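Long-range contacts in transcriptional repressor of the blcABC operon (Agrobacterium tumefaciens, PDB 3MQ0), which represses transcription of the blcABC operon, probably by binding DNA through an IclR-type helix-turn-helix domain, and is regulated through oligomerization: residues Thr120-Val125 and Ile134-Ser139; Met218-Ala223 and Ala237-Arg242. One frame throughout, in Å; residues are numbered along the deposited sequence.

Contact 1: residues Thr120-Val125 and Ile134-Ser139; sequences TVTLTV and IGCRNS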
loop_
_atom_site.group_PDB
_atom_site.type_symbol
_atom_site.label_atom_id
_atom_site.label_comp_id
_atom_site.label_asym_id
_atom_site.label_seq_id
_atom_site.Cartn_x
_atom_site.Cartn_y
_atom_site.Cartn_z
ATOM N N THR B 120 -3.332 33.766 6.047
ATOM C CA THR B 120 -2.523 33.204 4.979
ATOM C C THR B 120 -2.141 31.788 5.388
ATOM O O THR B 120 -1.682 31.568 6.499
ATOM C CB THR B 120 -1.261 34.035 4.757
ATOM O OG1 THR B 120 -1.635 35.331 4.263
ATOM C CG2 THR B 120 -0.332 33.348 3.765
ATOM N N VAL B 121 -2.333 30.826 4.490
ATOM C CA VAL B 121 -2.063 29.429 4.824
ATOM C C VAL B 121 -1.031 28.874 3.867
ATOM O O VAL B 121 -1.153 29.063 2.650
ATOM C CB VAL B 121 -3.334 28.571 4.675
ATOM C CG1 VAL B 121 -3.103 27.171 5.257
ATOM C CG2 VAL B 121 -4.509 29.254 5.344
ATOM N N THR B 122 -0.014 28.204 4.403
ATOM C CA THR B 122 1.046 27.650 3.566
ATOM C C THR B 122 1.120 26.147 3.737
ATOM O O THR B 122 0.691 25.606 4.751
ATOM C CB THR B 122 2.422 28.245 3.931
ATOM O OG1 THR B 122 2.640 28.074 5.337
ATOM C CG2 THR B 122 2.453 29.722 3.623
ATOM N N LEU B 123 1.661 25.486 2.723
ATOM C CA LEU B 123 1.863 24.043 2.732
ATOM C C LEU B 123 3.305 23.826 2.316
ATOM O O LEU B 123 3.738 24.349 1.285
ATOM C CB LEU B 123 0.957 23.388 1.697
ATOM C CG LEU B 123 1.065 21.867 1.502
ATOM C CD1 LEU B 123 0.511 21.177 2.732
ATOM C CD2 LEU B 123 0.312 21.429 0.222
ATOM N N THR B 124 4.043 23.050 3.105
ATOM C CA THR B 124 5.461 22.855 2.849
ATOM C C THR B 124 5.866 21.403 2.953
ATOM O O THR B 124 5.154 20.588 3.539
ATOM C CB THR B 124 6.319 23.606 3.869
ATOM O OG1 THR B 124 6.166 22.982 5.151
ATOM C CG2 THR B 124 5.921 25.070 3.945
ATOM N N VAL B 125 7.026 21.087 2.390
ATOM C CA VAL B 125 7.668 19.796 2.636
ATOM C C VAL B 125 9.055 20.073 3.142
ATOM O O VAL B 125 9.592 21.131 2.851
ATOM C CB VAL B 125 7.765 18.946 1.360
ATOM C CG1 VAL B 125 6.363 18.614 0.837
ATOM C CG2 VAL B 125 8.556 19.682 0.288
ATOM N N ILE B 134 5.135 24.517 -1.192
ATOM C CA ILE B 134 4.489 23.903 -2.346
ATOM C C ILE B 134 3.053 24.357 -2.551
ATOM O O ILE B 134 2.455 24.091 -3.599
ATOM C CB ILE B 134 4.544 22.368 -2.298
ATOM C CG1 ILE B 134 3.838 21.824 -1.053
ATOM C CG2 ILE B 134 5.997 21.900 -2.316
ATOM C CD1 ILE B 134 3.600 20.309 -1.098
ATOM N N GLY B 135 2.494 25.025 -1.553
ATOM C CA GLY B 135 1.154 25.585 -1.671
ATOM C C GLY B 135 1.012 26.822 -0.811
ATOM O O GLY B 135 1.693 26.954 0.204
ATOM N N CYS B 136 0.156 27.748 -1.235
ATOM C CA CYS B 136 -0.053 28.967 -0.467
ATOM C C CYS B 136 -1.403 29.578 -0.794
ATOM O O CYS B 136 -1.692 29.854 -1.960
ATOM C CB CYS B 136 1.059 29.987 -0.742
ATOM S SG CYS B 136 0.894 31.552 0.202
ATOM N N ARG B 137 -2.229 29.790 0.231
ATOM C CA ARG B 137 -3.492 30.501 0.049
ATOM C C ARG B 137 -3.411 31.846 0.769
ATOM O O ARG B 137 -3.338 31.900 1.994
ATOM C CB ARG B 137 -4.695 29.670 0.521
ATOM C CG ARG B 137 -6.046 30.317 0.147
ATOM C CD ARG B 137 -7.255 29.653 0.801
ATOM N NE ARG B 137 -7.542 30.061 2.185
ATOM C CZ ARG B 137 -7.076 31.151 2.793
ATOM N NH1 ARG B 137 -6.288 32.006 2.161
ATOM N NH2 ARG B 137 -7.407 31.382 4.053
ATOM N N ASN B 138 -3.377 32.933 -0.006
ATOM C CA ASN B 138 -3.162 34.272 0.542
ATOM C C ASN B 138 -4.371 34.840 1.260
ATOM O O ASN B 138 -5.487 34.374 1.062
ATOM C CB ASN B 138 -2.717 35.232 -0.556
ATOM C CG ASN B 138 -1.295 34.980 -0.982
ATOM O OD1 ASN B 138 -1.037 34.559 -2.108
ATOM N ND2 ASN B 138 -0.357 35.208 -0.068
ATOM N N SER B 139 -4.141 35.864 2.078
ATOM C CA SER B 139 -5.213 36.527 2.826
ATOM C C SER B 139 -4.947 38.013 2.966
ATOM O O SER B 139 -4.023 38.550 2.346
ATOM C CB SER B 139 -5.331 35.942 4.228
ATOM O OG SER B 139 -4.294 36.450 5.051
#

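Contact 2: residues Met218-Ala223 and Ala237-Arg242; sequences MLCIGA and AISLIR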
loop_
_atom_site.group_PDB
_atom_site.type_symbol
_atom_site.label_atom_id
_atom_site.label_comp_id
_atom_site.label_asym_id
_atom_site.label_seq_id
_atom_site.Cartn_x
_atom_site.Cartn_y
_atom_site.Cartn_z
ATOM N N MET B 218 5.589 38.821 12.577
ATOM C CA MET B 218 4.819 37.738 11.972
ATOM C C MET B 218 4.805 36.548 12.900
ATOM O O MET B 218 5.851 36.109 13.374
ATOM C CB MET B 218 5.391 37.317 10.616
ATOM C CG MET B 218 4.623 36.163 9.957
ATOM S SD MET B 218 5.070 35.781 8.236
ATOM C CE MET B 218 6.669 35.025 8.465
ATOM N N LEU B 219 3.612 36.024 13.148
ATOM C CA LEU B 219 3.441 34.821 13.952
ATOM C C LEU B 219 2.847 33.716 13.087
ATOM O O LEU B 219 1.885 33.962 12.366
ATOM C CB LEU B 219 2.502 35.146 15.115
ATOM C CG LEU B 219 1.789 33.964 15.751
ATOM C CD1 LEU B 219 2.745 33.324 16.705
ATOM C CD2 LEU B 219 0.534 34.449 16.472
ATOM N N CYS B 220 3.434 32.516 13.120
ATOM C CA CYS B 220 2.875 31.376 12.408
ATOM C C CYS B 220 2.563 30.225 13.362
ATOM O O CYS B 220 3.235 30.036 14.381
ATOM C CB CYS B 220 3.820 30.867 11.314
ATOM S SG CYS B 220 4.458 32.190 10.253
ATOM N N ILE B 221 1.542 29.456 13.010
ATOM C CA ILE B 221 1.138 28.290 13.780
ATOM C C ILE B 221 1.130 27.107 12.823
ATOM O O ILE B 221 0.528 27.204 11.744
ATOM C CB ILE B 221 -0.280 28.500 14.331
ATOM C CG1 ILE B 221 -0.306 29.801 15.139
ATOM C CG2 ILE B 221 -0.701 27.313 15.172
ATOM C CD1 ILE B 221 -1.700 30.273 15.503
ATOM N N GLY B 222 1.786 26.001 13.196
ATOM C CA GLY B 222 1.953 24.885 12.267
ATOM C C GLY B 222 1.397 23.562 12.748
ATOM O O GLY B 222 1.278 23.345 13.949
ATOM N N ALA B 223 1.051 22.683 11.809
ATOM C CA ALA B 223 0.629 21.325 12.141
ATOM C C ALA B 223 1.110 20.341 11.078
ATOM O O ALA B 223 1.421 20.725 9.950
ATOM C CB ALA B 223 -0.890 21.249 12.265
ATOM N N ALA B 237 0.657 25.638 7.779
ATOM C CA ALA B 237 0.747 26.706 8.784
ATOM C C ALA B 237 -0.185 27.847 8.446
ATOM O O ALA B 237 -0.489 28.089 7.287
ATOM C CB ALA B 237 2.193 27.230 8.890
ATOM N N ILE B 238 -0.617 28.568 9.464
ATOM C CA ILE B 238 -1.270 29.836 9.211
ATOM C C ILE B 238 -0.337 30.924 9.711
ATOM O O ILE B 238 0.426 30.715 10.656
ATOM C CB ILE B 238 -2.643 29.930 9.889
ATOM C CG1 ILE B 238 -2.507 29.763 11.400
ATOM C CG2 ILE B 238 -3.596 28.868 9.316
ATOM C CD1 ILE B 238 -3.857 29.691 12.119
ATOM N N SER B 239 -0.396 32.081 9.086
ATOM C CA SER B 239 0.375 33.250 9.434
ATOM C C SER B 239 -0.526 34.441 9.753
ATOM O O SER B 239 -1.464 34.646 9.096
ATOM C CB SER B 239 1.253 33.652 8.262
ATOM O OG SER B 239 2.186 32.662 8.018
ATOM N N LEU B 240 -0.164 35.195 10.770
ATOM C CA LEU B 240 -0.933 36.384 11.120
ATOM C C LEU B 240 -0.028 37.397 11.791
ATOM O O LEU B 240 1.133 37.105 12.091
ATOM C CB LEU B 240 -2.097 36.025 12.051
ATOM C CG LEU B 240 -1.734 35.233 13.308
ATOM C CD1 LEU B 240 -2.682 35.569 14.437
ATOM C CD2 LEU B 240 -1.771 33.729 13.013
ATOM N N ILE B 241 -0.559 38.596 12.017
ATOM C CA ILE B 241 0.174 39.623 12.738
ATOM C C ILE B 241 0.197 39.290 14.233
ATOM O O ILE B 241 -0.852 39.149 14.862
ATOM C CB ILE B 241 -0.464 41.002 12.523
ATOM C CG1 ILE B 241 -0.410 41.374 11.042
ATOM C CG2 ILE B 241 0.231 42.052 13.385
ATOM C CD1 ILE B 241 1.000 41.443 10.487
ATOM N N ARG B 242 1.398 39.174 14.793
ATOM C CA ARG B 242 1.583 38.759 16.187
ATOM C C ARG B 242 0.865 39.667 17.182
ATOM O O ARG B 242 0.164 39.195 18.073
ATOM C CB ARG B 242 3.076 38.698 16.526
ATOM C CG ARG B 242 3.426 39.097 17.962
ATOM C CD ARG B 242 3.359 37.921 18.943
ATOM N NE ARG B 242 2.036 37.739 19.542
ATOM C CZ ARG B 242 1.793 36.953 20.590
ATOM N NH1 ARG B 242 2.782 36.280 21.160
ATOM N NH2 ARG B 242 0.563 36.844 21.074
#

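Contact 1: residues Thr120-Val125 and Ile134-Ser139
L123 and the pair I134-G135 meet at an irregularity that shows how a hairpin absorbs one extra residue. The carbonyl oxygen L123 O accepts two amides, a short bond from I134 N at 2.8 Å and a longer one from G135 N at 3.2 Å, so two residues of one strand face one residue of the other. L123 N returns a bond to G135 O, approaching from above the carbonyl plane, 44° out of it. I134 holds CG1 between its backbone N and carbonyl carbon (chi1 60°), which brings CG1 and CD1 back over the partner strand. There I134 CD1 sits 3.7 Å from L123 CD2, the two side chains crossing at a slant, and also touches V125 CG1. On the face shared with L123, V121 reaches R137: V121 CG2 lies 3.8 Å from R137 NH2, over one face of the guanidinium but offset toward its rim, while helix 102-110 packs on V121 and L123 through F106. R137 NH2 is itself bonded to Y119 O, which helps fix the plane of the group.

Between the two strands the packing is looser on the other face, where C136 SG comes no nearer than 4.2 Å to the CG2 atoms of T120 and T122, and F147 also touches T122 and C136. Beyond the paired strands N138 is exposed, yet the adjoining hydroxyls T120 OG1 and S139 OG still hydrogen-bond at 3.0 Å. Nearly antiparallel at 175°, the segments belong to the arms of a beta hairpin with a classic beta bulge, within the antiparallel sheet of the GAF-fold domain.

Contact 2: residues Met218-Ala223 and Ala237-Arg242
L219 carries its CG on the far side from the backbone nitrogen (chi1 158°) and faces L240, whose CG instead stands between backbone N and carbonyl carbon (chi1 53°); this pair of torsions lays the two leucines side by side, pointing the same way, with L219 CD2 4.0 Å from L240 CD1. I221 and I238 also lie side by side, pointing the same way, although I221 gets there with CG1 opposite its carbonyl carbon. The first torsion of I238, 59°, brings its CG1 to 3.9 Å from I221 CB, and I221 CD1 and I238 CD1 also meet, at 4.1 Å. A looser diagonal contact between I221 CD1 and L240 CD2 joins the two pairs into one apolar patch.

Beneath these side chains the backbone is regular. L219 and L240 exchange two nearly straight bonds, L219 N to L240 O and L240 N to L219 O, and I221 and I238 exchange another two, with the donors in the carbonyl planes. On the opposite face, at a non-hydrogen-bonded pair, C220 SG lies 3.2 Å from S239 OG, and A237 stands beside G222, CA to CA 4.1 Å. At the end of the pairing R242 turns out of the strand and lays its CB 3.9 Å from L219 CB, while its guanidinium is held by A245 O.

Helix 247-267 packs on the 218-223 side of the leucine-isoleucine face, I250 on L219 and L253 on I221, whereas helix 159-165 reaches C220 and A237 on the other. Strand 208-211 flanks 218-223, and strand 120-127 flanks 237-242, placing this hairpin pairing inside the sheet.

How the contacts relate
Both contacts are antiparallel hairpin pairings in one sheet, and they adjoin: strand 120-127 lies next to strand 232-241, T122 N is 2.9 Å from A237 O and T120 O is 2.9 Å from S239 N, both probable hydrogen bonds. Contact 2 is the core member, with eight of its ten touching residues buried, and is mostly aliphatic in regular register. Contact 1 is only partly buried, and a bulge breaks its register. Its R137 lays a guanidinium over V121, whereas R242 of contact 2 meets the partner strand through CB. On one face the helices differ, 102-110 for contact 1 and 247-267 for contact 2, whereas helix 159-165 reaches both.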